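Local coordinates for protein TetR family transcriptional regulator (PDB 6AZH) that probably binds operator DNA as a TetR-type dimer and controls transcription, perhaps of fatty acid metabolism genes, at residues K8-E13 with A36-G41; A15-A20 with N97-K102; S22-S27 with S49-F54; E81-L86 with R131-A136. One frame throughout, in Å; residues are numbered along the deposited sequence.

Contact 1 of 4, residues K8-E13 with A36-G41; sequences KKAIFE and ANVAKG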
loop_
_atom_site.group_PDB
_atom_site.type_symbol
_atom_site.label_atom_id
_atom_site.label_comp_id
_atom_site.label_asym_id
_atom_site.label_seq_id
_atom_site.Cartn_x
_atom_site.Cartn_y
_atom_site.Cartn_z
ATOM N N LYS A 8 4.147 -29.328 -0.772
ATOM C CA LYS A 8 4.514 -27.930 -0.579
ATOM C C LYS A 8 3.811 -27.027 -1.586
ATOM O O LYS A 8 3.362 -25.932 -1.225
ATOM C CB LYS A 8 6.026 -27.783 -0.645
ATOM C CG LYS A 8 6.720 -28.266 0.625
ATOM C CD LYS A 8 8.224 -28.166 0.498
ATOM C CE LYS A 8 8.885 -28.019 1.864
ATOM N NZ LYS A 8 9.069 -29.336 2.522
ATOM N N LYS A 9 3.679 -27.466 -2.846
ATOM C CA LYS A 9 2.963 -26.648 -3.826
ATOM C C LYS A 9 1.502 -26.461 -3.440
ATOM O O LYS A 9 0.953 -25.361 -3.580
ATOM C CB LYS A 9 3.053 -27.258 -5.229
ATOM C CG LYS A 9 2.254 -26.462 -6.288
ATOM C CD LYS A 9 2.788 -26.714 -7.700
ATOM C CE LYS A 9 2.292 -25.661 -8.694
ATOM N NZ LYS A 9 0.838 -25.804 -8.976
ATOM N N ALA A 10 0.846 -27.522 -2.952
ATOM C CA ALA A 10 -0.554 -27.408 -2.572
ATOM C C ALA A 10 -0.721 -26.466 -1.387
ATOM O O ALA A 10 -1.631 -25.630 -1.377
ATOM C CB ALA A 10 -1.129 -28.798 -2.237
ATOM N N ILE A 11 0.150 -26.597 -0.383
ATOM C CA ILE A 11 0.127 -25.709 0.778
ATOM C C ILE A 11 0.421 -24.287 0.339
ATOM O O ILE A 11 -0.261 -23.338 0.746
ATOM C CB ILE A 11 1.143 -26.192 1.831
ATOM C CG1 ILE A 11 0.643 -27.490 2.486
ATOM C CG2 ILE A 11 1.407 -25.120 2.908
ATOM C CD1 ILE A 11 1.708 -28.240 3.216
ATOM N N PHE A 12 1.435 -24.123 -0.505
ATOM C CA PHE A 12 1.787 -22.798 -1.022
ATOM C C PHE A 12 0.585 -22.115 -1.659
ATOM O O PHE A 12 0.217 -20.992 -1.283
ATOM C CB PHE A 12 2.930 -22.937 -2.028
ATOM C CG PHE A 12 3.321 -21.640 -2.711
ATOM C CD1 PHE A 12 4.137 -20.725 -2.070
ATOM C CD2 PHE A 12 2.886 -21.360 -3.998
ATOM C CE1 PHE A 12 4.509 -19.538 -2.695
ATOM C CE2 PHE A 12 3.251 -20.165 -4.639
ATOM C CZ PHE A 12 4.072 -19.260 -3.986
ATOM N N GLU A 13 -0.051 -22.782 -2.627
ATOM C CA GLU A 13 -1.160 -22.151 -3.331
ATOM C C GLU A 13 -2.360 -21.938 -2.418
ATOM O O GLU A 13 -3.008 -20.886 -2.477
ATOM C CB GLU A 13 -1.542 -22.976 -4.557
ATOM C CG GLU A 13 -0.631 -22.683 -5.744
ATOM C CD GLU A 13 -0.906 -23.548 -6.955
ATOM O OE1 GLU A 13 -1.981 -24.189 -7.014
ATOM O OE2 GLU A 13 -0.038 -23.588 -7.855
ATOM N N ALA A 36 -5.732 -27.019 1.017
ATOM C CA ALA A 36 -4.678 -27.638 0.228
ATOM C C ALA A 36 -4.960 -29.092 -0.126
ATOM O O ALA A 36 -4.252 -29.641 -0.972
ATOM C CB ALA A 36 -3.345 -27.568 0.972
ATOM N N ASN A 37 -5.939 -29.731 0.506
ATOM C CA ASN A 37 -6.128 -31.171 0.333
ATOM C C ASN A 37 -4.859 -31.922 0.714
ATOM O O ASN A 37 -4.409 -32.814 -0.002
ATOM C CB ASN A 37 -6.534 -31.507 -1.102
ATOM C CG ASN A 37 -8.015 -31.604 -1.273
ATOM O OD1 ASN A 37 -8.584 -32.691 -1.187
ATOM N ND2 ASN A 37 -8.656 -30.473 -1.535
ATOM N N VAL A 38 -4.258 -31.523 1.832
ATOM C CA VAL A 38 -3.065 -32.148 2.385
ATOM C C VAL A 38 -3.406 -32.654 3.780
ATOM O O VAL A 38 -3.917 -31.895 4.610
ATOM C CB VAL A 38 -1.885 -31.166 2.438
ATOM C CG1 VAL A 38 -0.748 -31.732 3.253
ATOM C CG2 VAL A 38 -1.415 -30.854 1.031
ATOM N N ALA A 39 -3.137 -33.929 4.035
ATOM C CA ALA A 39 -3.384 -34.469 5.367
ATOM C C ALA A 39 -2.644 -33.639 6.417
ATOM O O ALA A 39 -1.475 -33.293 6.238
ATOM C CB ALA A 39 -2.934 -35.933 5.422
ATOM N N LYS A 40 -3.324 -33.324 7.529
ATOM C CA LYS A 40 -2.736 -32.394 8.494
ATOM C C LYS A 40 -1.429 -32.929 9.071
ATOM O O LYS A 40 -0.490 -32.159 9.320
ATOM C CB LYS A 40 -3.731 -32.078 9.615
ATOM C CG LYS A 40 -3.681 -30.619 10.062
ATOM C CD LYS A 40 -4.623 -30.327 11.218
ATOM C CE LYS A 40 -6.051 -30.701 10.888
ATOM N NZ LYS A 40 -7.015 -29.732 11.486
ATOM N N GLY A 41 -1.341 -34.243 9.293
ATOM C CA GLY A 41 -0.090 -34.808 9.779
ATOM C C GLY A 41 1.062 -34.595 8.814
ATOM O O GLY A 41 2.200 -34.360 9.229
#
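Ala10 on helix 6-26 and Ala36, where helix 29-36 gives way to the turn, bring their backbones to a CA–CA separation of 5.0 Å, a spacing that the two small alanine side chains allow. Each methyl is a bump that settles against the other residue's main chain. Ala10 CB rests 3.5 Å from Ala36 O, and Ala36 CB in return lies 3.5 Å from Ala10 O. The two methyls themselves, Ala10 CB and Ala36 CB, are 4.1 Å apart, so the interlock is reciprocal. One step on, Asn37 takes a positive phi (57°) and closes a Schellman motif, and this turn brings Val38 back toward the helix. There its CG2, anti to the carbonyl carbon with CG1 anti to the backbone N (chi1 169°), presses on the flank of Ala10 at a CG2–CB distance of 3.9 Å. Ile11 fills the remaining shoulder: its CG1 lies 4.3 Å from Ala36 CB and 4.2 Å from Val38 CG2, touching both Ala36 and Val38. The same isoleucine also packs on Ile32, Phe47 and Ile53, which carries the contact into the core of the domain. No hydrogen bond crosses between the segments, which meet by fit of shape; Arg6, at the start of helix 6-26, adds a bond to Asn37 O. Residues 36-39 link helix 29-36 to helix 40-46, with Ala39 as the N-cap of the latter. The arrangement is that of a TetR-family helix-turn-helix, in which the first helix of the DNA-binding domain packs against the turn leading into the probable recognition helix.

Contact 2 of 4, residues A15-A20 with N97-K102; sequences AINVFA and NRAFFK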
loop_
_atom_site.group_PDB
_atom_site.type_symbol
_atom_site.label_atom_id
_atom_site.label_comp_id
_atom_site.label_asym_id
_atom_site.label_seq_id
_atom_site.Cartn_x
_atom_site.Cartn_y
_atom_site.Cartn_z
ATOM N N ALA A 15 -2.284 -21.608 0.897
ATOM C CA ALA A 15 -1.961 -20.637 1.934
ATOM C C ALA A 15 -2.082 -19.217 1.397
ATOM O O ALA A 15 -2.558 -18.319 2.097
ATOM C CB ALA A 15 -0.553 -20.874 2.474
ATOM N N ILE A 16 -1.658 -18.998 0.154
ATOM C CA ILE A 16 -1.810 -17.663 -0.430
ATOM C C ILE A 16 -3.260 -17.210 -0.347
ATOM O O ILE A 16 -3.556 -16.092 0.088
ATOM C CB ILE A 16 -1.306 -17.637 -1.882
ATOM C CG1 ILE A 16 0.217 -17.594 -1.912
ATOM C CG2 ILE A 16 -1.859 -16.419 -2.590
ATOM C CD1 ILE A 16 0.802 -18.018 -3.240
ATOM N N ASN A 17 -4.192 -18.079 -0.762
ATOM C CA ASN A 17 -5.598 -17.685 -0.788
ATOM C C ASN A 17 -6.163 -17.505 0.619
ATOM O O ASN A 17 -6.919 -16.560 0.869
ATOM C CB ASN A 17 -6.416 -18.698 -1.579
ATOM C CG ASN A 17 -6.187 -18.582 -3.053
ATOM O OD1 ASN A 17 -5.951 -17.486 -3.571
ATOM N ND2 ASN A 17 -6.237 -19.710 -3.749
ATOM N N VAL A 18 -5.801 -18.384 1.557
ATOM C CA VAL A 18 -6.282 -18.233 2.930
ATOM C C VAL A 18 -5.768 -16.930 3.531
ATOM O O VAL A 18 -6.543 -16.115 4.050
ATOM C CB VAL A 18 -5.871 -19.445 3.785
ATOM C CG1 VAL A 18 -6.257 -19.207 5.228
ATOM C CG2 VAL A 18 -6.551 -20.724 3.264
ATOM N N PHE A 19 -4.450 -16.715 3.467
ATOM C CA PHE A 19 -3.870 -15.476 3.981
ATOM C C PHE A 19 -4.467 -14.248 3.286
ATOM O O PHE A 19 -4.728 -13.232 3.934
ATOM C CB PHE A 19 -2.347 -15.496 3.811
ATOM C CG PHE A 19 -1.622 -16.382 4.789
ATOM C CD1 PHE A 19 -1.857 -16.273 6.155
ATOM C CD2 PHE A 19 -0.674 -17.301 4.341
ATOM C CE1 PHE A 19 -1.170 -17.076 7.059
ATOM C CE2 PHE A 19 0.022 -18.110 5.233
ATOM C CZ PHE A 19 -0.229 -18.000 6.602
ATOM N N ALA A 20 -4.681 -14.314 1.968
ATOM C CA ALA A 20 -5.224 -13.145 1.272
ATOM C C ALA A 20 -6.677 -12.886 1.647
ATOM O O ALA A 20 -7.110 -11.730 1.680
ATOM C CB ALA A 20 -5.104 -13.309 -0.244
ATOM N N ASN A 97 -0.598 -12.340 -9.944
ATOM C CA ASN A 97 -0.375 -12.855 -8.596
ATOM C C ASN A 97 -1.056 -11.943 -7.585
ATOM O O ASN A 97 -0.460 -11.511 -6.599
ATOM C CB ASN A 97 1.120 -12.987 -8.297
ATOM C CG ASN A 97 1.829 -13.962 -9.238
ATOM O OD1 ASN A 97 1.821 -15.174 -9.015
ATOM N ND2 ASN A 97 2.431 -13.428 -10.312
ATOM N N ARG A 98 -2.322 -11.625 -7.834
ATOM C CA ARG A 98 -2.979 -10.602 -7.026
ATOM C C ARG A 98 -3.179 -11.064 -5.593
ATOM O O ARG A 98 -2.984 -10.281 -4.654
ATOM C CB ARG A 98 -4.306 -10.210 -7.656
ATOM C CG ARG A 98 -4.150 -9.105 -8.703
ATOM C CD ARG A 98 -5.422 -8.962 -9.518
ATOM N NE ARG A 98 -5.519 -10.017 -10.521
ATOM C CZ ARG A 98 -6.653 -10.397 -11.108
ATOM N NH1 ARG A 98 -7.802 -9.805 -10.794
ATOM N NH2 ARG A 98 -6.634 -11.371 -12.013
ATOM N N ALA A 99 -3.568 -12.330 -5.403
ATOM C CA ALA A 99 -3.759 -12.836 -4.046
ATOM C C ALA A 99 -2.464 -12.751 -3.246
ATOM O O ALA A 99 -2.455 -12.276 -2.098
ATOM C CB ALA A 99 -4.288 -14.274 -4.086
ATOM N N PHE A 100 -1.357 -13.205 -3.841
ATOM C CA PHE A 100 -0.061 -13.142 -3.173
ATOM C C PHE A 100 0.282 -11.717 -2.758
ATOM O O PHE A 100 0.745 -11.480 -1.634
ATOM C CB PHE A 100 1.033 -13.717 -4.087
ATOM C CG PHE A 100 2.423 -13.559 -3.539
ATOM C CD1 PHE A 100 2.928 -14.447 -2.619
ATOM C CD2 PHE A 100 3.237 -12.526 -3.959
ATOM C CE1 PHE A 100 4.228 -14.290 -2.085
ATOM C CE2 PHE A 100 4.514 -12.376 -3.454
ATOM C CZ PHE A 100 5.013 -13.250 -2.516
ATOM N N PHE A 101 0.070 -10.751 -3.653
ATOM C CA PHE A 101 0.460 -9.381 -3.344
ATOM C C PHE A 101 -0.393 -8.790 -2.227
ATOM O O PHE A 101 0.123 -8.052 -1.383
ATOM C CB PHE A 101 0.389 -8.514 -4.598
ATOM C CG PHE A 101 1.271 -7.317 -4.528
ATOM C CD1 PHE A 101 2.624 -7.433 -4.802
ATOM C CD2 PHE A 101 0.759 -6.087 -4.160
ATOM C CE1 PHE A 101 3.447 -6.335 -4.736
ATOM C CE2 PHE A 101 1.581 -4.979 -4.090
ATOM C CZ PHE A 101 2.927 -5.108 -4.368
ATOM N N LYS A 102 -1.689 -9.126 -2.185
ATOM C CA LYS A 102 -2.547 -8.704 -1.076
ATOM C C LYS A 102 -2.078 -9.292 0.248
ATOM O O LYS A 102 -2.097 -8.611 1.286
ATOM C CB LYS A 102 -3.989 -9.134 -1.335
ATOM C CG LYS A 102 -4.678 -8.372 -2.443
ATOM C CD LYS A 102 -6.032 -8.997 -2.720
ATOM C CE LYS A 102 -6.619 -8.459 -3.994
ATOM N NZ LYS A 102 -7.694 -9.370 -4.458
#
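Ala20 N donates to Ile16 O at 2.8 Å, an ordinary helical bond that sets Ile16 and Ala20 one turn apart, and Ala99 of helix 98-106 packs against both. The short segments come as close as 8.3 Å between axes and cross at 52°, a spacing allowed by alanine on both sides. Ala99 CB lies 4.0 Å from Ala20 CB and 3.6 Å from Ile16 CG2, while Ala20 CB reaches past it to the backbone, 3.4 Å from Ala99 O. Ile16 forks over the other helix. Its CG2 is directed across the interface because it stands anti to the backbone N, and it comes within 3.5 Å of Phe100 N at the first turn of helix 98-106. The longer branch ends in CD1, which meets Phe100 CD1 at 4.2 Å and approaches the ring obliquely. Ile16 also touches Val57, so a third helix, 50-74, backs this end of the contact. On the solvent side Asn17 leans in although its CB starts away from the partner, and its OD1 lies 3.7 Å from Ala99 CB. Beyond Ala99, the CB of Lys102 borders Ala20 before the rest of that chain turns off, while Phe101 faces helix 147-165 on the far side of its helix. Methyl groups laid against one another, a ring and backbone, with no hydrogen bond or salt bridge between the segments, make an apolar joint between the DNA-binding and C-terminal domains; such chemistry would be consistent with small adjustments between them, as occur in TetR regulators on effector binding.

Contact 3 of 4, residues S22-S27 with S49-F54; sequences SGYNGS and SKEEIF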
loop_
_atom_site.group_PDB
_atom_site.type_symbol
_atom_site.label_atom_id
_atom_site.label_comp_id
_atom_site.label_asym_id
_atom_site.label_seq_id
_atom_site.Cartn_x
_atom_site.Cartn_y
_atom_site.Cartn_z
ATOM N N SER A 22 -8.363 -13.971 4.648
ATOM C CA SER A 22 -8.635 -13.811 6.067
ATOM C C SER A 22 -7.589 -13.004 6.809
ATOM O O SER A 22 -7.811 -12.675 7.977
ATOM C CB SER A 22 -8.750 -15.192 6.736
ATOM O OG SER A 22 -9.678 -15.993 6.039
ATOM N N GLY A 23 -6.461 -12.682 6.178
ATOM C CA GLY A 23 -5.368 -12.058 6.894
ATOM C C GLY A 23 -4.622 -13.054 7.757
ATOM O O GLY A 23 -5.062 -14.199 7.931
ATOM N N TYR A 24 -3.501 -12.617 8.325
ATOM C CA TYR A 24 -2.636 -13.538 9.049
ATOM C C TYR A 24 -3.328 -14.121 10.277
ATOM O O TYR A 24 -3.399 -15.347 10.440
ATOM C CB TYR A 24 -1.346 -12.830 9.453
ATOM C CG TYR A 24 -0.379 -13.765 10.112
ATOM C CD1 TYR A 24 -0.300 -13.846 11.499
ATOM C CD2 TYR A 24 0.442 -14.594 9.349
ATOM C CE1 TYR A 24 0.574 -14.715 12.115
ATOM C CE2 TYR A 24 1.318 -15.468 9.956
ATOM C CZ TYR A 24 1.380 -15.524 11.336
ATOM O OH TYR A 24 2.247 -16.381 11.949
ATOM N N ASN A 25 -3.840 -13.258 11.163
ATOM C CA ASN A 25 -4.377 -13.743 12.439
ATOM C C ASN A 25 -5.584 -14.652 12.234
ATOM O O ASN A 25 -5.786 -15.616 12.990
ATOM C CB ASN A 25 -4.753 -12.566 13.342
ATOM C CG ASN A 25 -3.541 -11.885 13.954
ATOM O OD1 ASN A 25 -2.430 -12.414 13.922
ATOM N ND2 ASN A 25 -3.749 -10.693 14.502
ATOM N N GLY A 26 -6.418 -14.345 11.239
ATOM C CA GLY A 26 -7.596 -15.136 10.948
ATOM C C GLY A 26 -7.342 -16.422 10.194
ATOM O O GLY A 26 -8.231 -17.275 10.144
ATOM N N SER A 27 -6.161 -16.579 9.602
ATOM C CA SER A 27 -5.799 -17.821 8.936
ATOM C C SER A 27 -5.343 -18.845 9.963
ATOM O O SER A 27 -4.859 -18.494 11.042
ATOM C CB SER A 27 -4.693 -17.576 7.920
ATOM O OG SER A 27 -5.087 -16.561 7.000
ATOM N N SER A 49 4.184 -24.635 12.057
ATOM C CA SER A 49 3.260 -23.607 12.517
ATOM C C SER A 49 2.788 -22.777 11.328
ATOM O O SER A 49 3.353 -22.839 10.236
ATOM C CB SER A 49 3.925 -22.688 13.549
ATOM O OG SER A 49 4.925 -21.897 12.923
ATOM N N LYS A 50 1.742 -21.986 11.574
ATOM C CA LYS A 50 1.271 -21.013 10.594
ATOM C C LYS A 50 2.376 -20.046 10.192
ATOM O O LYS A 50 2.509 -19.699 9.007
ATOM C CB LYS A 50 0.073 -20.273 11.186
ATOM C CG LYS A 50 -0.443 -19.105 10.388
ATOM C CD LYS A 50 -1.747 -18.620 11.001
ATOM C CE LYS A 50 -1.541 -17.654 12.141
ATOM N NZ LYS A 50 -2.851 -17.349 12.800
ATOM N N GLU A 51 3.184 -19.600 11.161
ATOM C CA GLU A 51 4.247 -18.650 10.848
ATOM C C GLU A 51 5.273 -19.266 9.913
ATOM O O GLU A 51 5.792 -18.591 9.018
ATOM C CB GLU A 51 4.940 -18.155 12.116
ATOM C CG GLU A 51 6.032 -17.098 11.815
ATOM C CD GLU A 51 6.371 -16.233 13.027
ATOM O OE1 GLU A 51 7.319 -16.589 13.760
ATOM O OE2 GLU A 51 5.697 -15.200 13.250
ATOM N N GLU A 52 5.577 -20.549 10.097
ATOM C CA GLU A 52 6.505 -21.196 9.174
ATOM C C GLU A 52 5.915 -21.261 7.774
ATOM O O GLU A 52 6.630 -21.044 6.785
ATOM C CB GLU A 52 6.882 -22.593 9.686
ATOM C CG GLU A 52 7.893 -22.567 10.823
ATOM C CD GLU A 52 8.612 -23.902 11.049
ATOM O OE1 GLU A 52 8.377 -24.867 10.291
ATOM O OE2 GLU A 52 9.416 -23.983 12.004
ATOM N N ILE A 53 4.609 -21.529 7.660
ATOM C CA ILE A 53 3.988 -21.569 6.339
ATOM C C ILE A 53 4.068 -20.195 5.692
ATOM O O ILE A 53 4.466 -20.056 4.529
ATOM C CB ILE A 53 2.533 -22.052 6.411
ATOM C CG1 ILE A 53 2.455 -23.507 6.916
ATOM C CG2 ILE A 53 1.893 -21.951 5.018
ATOM C CD1 ILE A 53 1.039 -23.952 7.260
ATOM N N PHE A 54 3.696 -19.161 6.451
ATOM C CA PHE A 54 3.743 -17.792 5.939
ATOM C C PHE A 54 5.117 -17.439 5.384
ATOM O O PHE A 54 5.228 -16.921 4.267
ATOM C CB PHE A 54 3.359 -16.815 7.051
ATOM C CG PHE A 54 3.317 -15.383 6.593
ATOM C CD1 PHE A 54 4.443 -14.576 6.676
ATOM C CD2 PHE A 54 2.150 -14.858 6.055
ATOM C CE1 PHE A 54 4.398 -13.268 6.234
ATOM C CE2 PHE A 54 2.109 -13.536 5.608
ATOM C CZ PHE A 54 3.232 -12.754 5.705
HETATM O O HOH W 1 -2.303 -15.525 14.800
#
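Lys50 sends its side chain from the first turn of helix 50-74 across to Tyr24 and the end of helix 6-26. Its CB points at the partner, and CG, anti to the backbone N, arrives 4.1 Å from Tyr24 CZ. CD then passes beside the carbonyl oxygen of Ser27. A bend at chi3 (85°) lays CE over one face of the tyrosine ring, 3.9 Å from the centroid in a CH-pi contact and offset toward the rim. The ammonium at the tip, NZ, donates to Ser27 O at 2.9 Å, to Tyr24 O at 3.1 Å and to a water at 2.8 Å. It also makes an off-centre cation-pi contact with the same ring. Tyr24 O takes a second bond, from Ser27 N, on the opposite face of its carbonyl plane. The water passes on to Asn25 OD1, whose ND2 bonds to the backbone O of Asn25 of the second subunit. Tyr24 meanwhile presents its edge to the face of Phe54, planes at 90° and centroids 5.4 Å apart, and its OH ends 3.2 Å from Glu51 CA. The two short helical segments run nearly antiparallel, at 149°, with axes 11.3 Å apart. Phe19 of helix 6-26 packs on Lys50 and Phe54, Val29 of helix 29-36 lies against Lys50, and Arg114 of helix 113-138 makes a cation-pi contact with Tyr24 and a salt bridge with Glu51.

Contact 4 of 4, residues E81-L86 with R131-A136; sequences EKLKKL and RILKEA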
loop_
_atom_site.group_PDB
_atom_site.type_symbol
_atom_site.label_atom_id
_atom_site.label_comp_id
_atom_site.label_asym_id
_atom_site.label_seq_id
_atom_site.Cartn_x
_atom_site.Cartn_y
_atom_site.Cartn_z
ATOM N N GLU A 81 15.432 2.759 -20.494
ATOM C CA GLU A 81 14.666 1.682 -21.099
ATOM C C GLU A 81 14.452 0.540 -20.106
ATOM O O GLU A 81 13.409 -0.127 -20.148
ATOM C CB GLU A 81 15.372 1.188 -22.363
ATOM C CG GLU A 81 15.426 2.254 -23.469
ATOM C CD GLU A 81 14.038 2.750 -23.828
ATOM O OE1 GLU A 81 13.164 1.896 -24.092
ATOM O OE2 GLU A 81 13.814 3.986 -23.828
ATOM N N LYS A 82 15.408 0.324 -19.201
ATOM C CA LYS A 82 15.198 -0.654 -18.138
ATOM C C LYS A 82 14.042 -0.243 -17.237
ATOM O O LYS A 82 13.274 -1.102 -16.784
ATOM C CB LYS A 82 16.467 -0.840 -17.307
ATOM C CG LYS A 82 17.593 -1.619 -18.007
ATOM C CD LYS A 82 18.896 -1.482 -17.235
ATOM C CE LYS A 82 19.914 -2.530 -17.668
ATOM N NZ LYS A 82 21.188 -2.384 -16.907
ATOM N N LEU A 83 13.894 1.067 -16.963
ATOM C CA LEU A 83 12.776 1.505 -16.120
ATOM C C LEU A 83 11.444 1.264 -16.811
ATOM O O LEU A 83 10.475 0.840 -16.171
ATOM C CB LEU A 83 12.907 2.986 -15.730
ATOM C CG LEU A 83 14.055 3.298 -14.765
ATOM C CD1 LEU A 83 14.263 4.820 -14.650
ATOM C CD2 LEU A 83 13.818 2.667 -13.378
ATOM N N LYS A 84 11.368 1.530 -18.116
ATOM C CA LYS A 84 10.138 1.226 -18.839
ATOM C C LYS A 84 9.813 -0.264 -18.766
ATOM O O LYS A 84 8.651 -0.640 -18.558
ATOM C CB LYS A 84 10.256 1.701 -20.285
ATOM C CG LYS A 84 10.259 3.230 -20.397
ATOM C CD LYS A 84 10.794 3.641 -21.773
ATOM C CE LYS A 84 10.892 5.142 -21.958
ATOM N NZ LYS A 84 11.258 5.381 -23.389
ATOM N N LYS A 85 10.831 -1.122 -18.882
ATOM C CA LYS A 85 10.600 -2.563 -18.789
ATOM C C LYS A 85 10.265 -2.982 -17.359
ATOM O O LYS A 85 9.527 -3.953 -17.162
ATOM C CB LYS A 85 11.815 -3.335 -19.314
ATOM C CG LYS A 85 11.932 -3.289 -20.858
ATOM C CD LYS A 85 13.241 -3.866 -21.414
ATOM C CE LYS A 85 13.132 -4.046 -22.935
ATOM N NZ LYS A 85 14.399 -4.541 -23.545
ATOM N N LEU A 86 10.783 -2.257 -16.365
ATOM C CA LEU A 86 10.449 -2.536 -14.969
ATOM C C LEU A 86 8.960 -2.334 -14.704
ATOM O O LEU A 86 8.306 -3.186 -14.086
ATOM C CB LEU A 86 11.297 -1.642 -14.055
ATOM C CG LEU A 86 10.832 -1.587 -12.590
ATOM C CD1 LEU A 86 11.160 -2.891 -11.931
ATOM C CD2 LEU A 86 11.515 -0.431 -11.848
ATOM N N ARG A 131 19.299 0.418 -7.788
ATOM C CA ARG A 131 20.474 0.251 -8.639
ATOM C C ARG A 131 20.219 0.766 -10.054
ATOM O O ARG A 131 21.088 1.414 -10.641
ATOM C CB ARG A 131 20.908 -1.213 -8.663
ATOM C CG ARG A 131 21.464 -1.697 -7.319
ATOM C CD ARG A 131 22.162 -3.026 -7.454
ATOM N NE ARG A 131 21.221 -4.118 -7.668
ATOM C CZ ARG A 131 20.615 -4.786 -6.685
ATOM N NH1 ARG A 131 20.851 -4.474 -5.417
ATOM N NH2 ARG A 131 19.775 -5.766 -6.970
ATOM N N ILE A 132 19.044 0.483 -10.622
ATOM C CA ILE A 132 18.740 0.995 -11.958
ATOM C C ILE A 132 18.670 2.514 -11.937
ATOM O O ILE A 132 19.188 3.188 -12.844
ATOM C CB ILE A 132 17.441 0.372 -12.504
ATOM C CG1 ILE A 132 17.582 -1.153 -12.603
ATOM C CG2 ILE A 132 17.065 0.973 -13.880
ATOM C CD1 ILE A 132 16.267 -1.853 -12.847
ATOM N N LEU A 133 18.048 3.085 -10.894
ATOM C CA LEU A 133 17.940 4.541 -10.811
ATOM C C LEU A 133 19.314 5.185 -10.714
ATOM O O LEU A 133 19.569 6.213 -11.353
ATOM C CB LEU A 133 17.074 4.954 -9.620
ATOM C CG LEU A 133 15.592 4.565 -9.728
ATOM C CD1 LEU A 133 14.865 4.805 -8.391
ATOM C CD2 LEU A 133 14.886 5.287 -10.863
ATOM N N LYS A 134 20.216 4.595 -9.926
ATOM C CA LYS A 134 21.557 5.166 -9.799
ATOM C C LYS A 134 22.257 5.228 -11.152
ATOM O O LYS A 134 22.857 6.250 -11.514
ATOM C CB LYS A 134 22.387 4.356 -8.808
ATOM C CG LYS A 134 23.750 4.962 -8.536
ATOM C CD LYS A 134 24.513 4.156 -7.482
ATOM C CE LYS A 134 25.657 4.985 -6.896
ATOM N NZ LYS A 134 26.370 4.253 -5.809
ATOM N N GLU A 135 22.174 4.145 -11.921
ATOM C CA GLU A 135 22.747 4.150 -13.263
ATOM C C GLU A 135 22.069 5.186 -14.146
ATOM O O GLU A 135 22.740 5.885 -14.919
ATOM C CB GLU A 135 22.634 2.765 -13.894
ATOM C CG GLU A 135 23.611 2.560 -15.057
ATOM C CD GLU A 135 23.344 1.294 -15.853
ATOM O OE1 GLU A 135 23.593 1.302 -17.080
ATOM O OE2 GLU A 135 22.887 0.293 -15.261
ATOM N N ALA A 136 20.737 5.296 -14.048
ATOM C CA ALA A 136 20.000 6.267 -14.853
ATOM C C ALA A 136 20.420 7.687 -14.526
ATOM O O ALA A 136 20.521 8.535 -15.422
ATOM C CB ALA A 136 18.494 6.101 -14.629
HETATM O O HOH W 2 20.874 -1.440 -14.260
HETATM O O HOH W 3 22.333 -0.551 -18.510
#
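Ile132 begins the contact by pushing its CG2 into the notch between Lys82 and Leu83. That methyl, standing anti to the backbone N, lies 3.7 Å from Leu83 CD2 and 3.9 Å from Lys82 CB, and the isoleucine and leucine side chains run alongside one another, pointing opposite ways. Ile132 also rests on Ile72 of helix 50-74, so three helices meet at this point. Leu133 comes next and meets the same leucine methyl from a different direction, about at a right angle, with its CD2 3.8 Å from Leu83 CD2; beyond it helix 147-165 supplies Leu150 and Leu154. Leu83 CD2 thus touches two consecutive residues of the opposing helix. At Glu135 the character changes. Its extended chain, with CG anti to the backbone N (chi1 -160°), brings the carboxylate to the end of the equally extended Lys82, which it crosses nearly at a right angle. Glu135 OE2 and Lys82 NZ form a long salt bridge at 3.6 Å, and two waters span the gap. One accepts from NZ and donates to OE2, with Lys82 NZ to water at 2.8 Å; the other does the same for OE1, with Glu135 OE1 to water at 2.7 Å. Outside the pair, Lys82 NZ also donates to Glu73 O, and Glu135 OE1 makes a salt bridge to Lys139. Ala136 finishes the run, its CB 4.4 Å from Leu83 CD1. The nearly antiparallel helices of the C-terminal domain are thus joined by an apolar seam with a hydrated ion pair along its border, where the waters and outside partners probably spread the charge.

Contacts 1, 2 and 3 share helix 6-26, taking it in successive turns: 8-13 meets the helix-turn-helix turn, 15-20 meets helix 98-106 and 22-27 meets helix 50-74. Their centres lie 11 to 15 Å apart. Contacts 1 and 3 meet through Ile11 and Ile53, while Phe19 of contact 2 packs on Tyr24 of contact 3. Contact 4, on helices 79-96 and 113-138, lies on the other side of the chain's centre, about 39 Å from contact 1 between centres. Along the chain, contacts 1 and 3 both close before contact 4 opens, whereas contact 2 spans from one domain to the other. Contact 2 thus joins the probable DNA-binding end to the helical body containing contact 4.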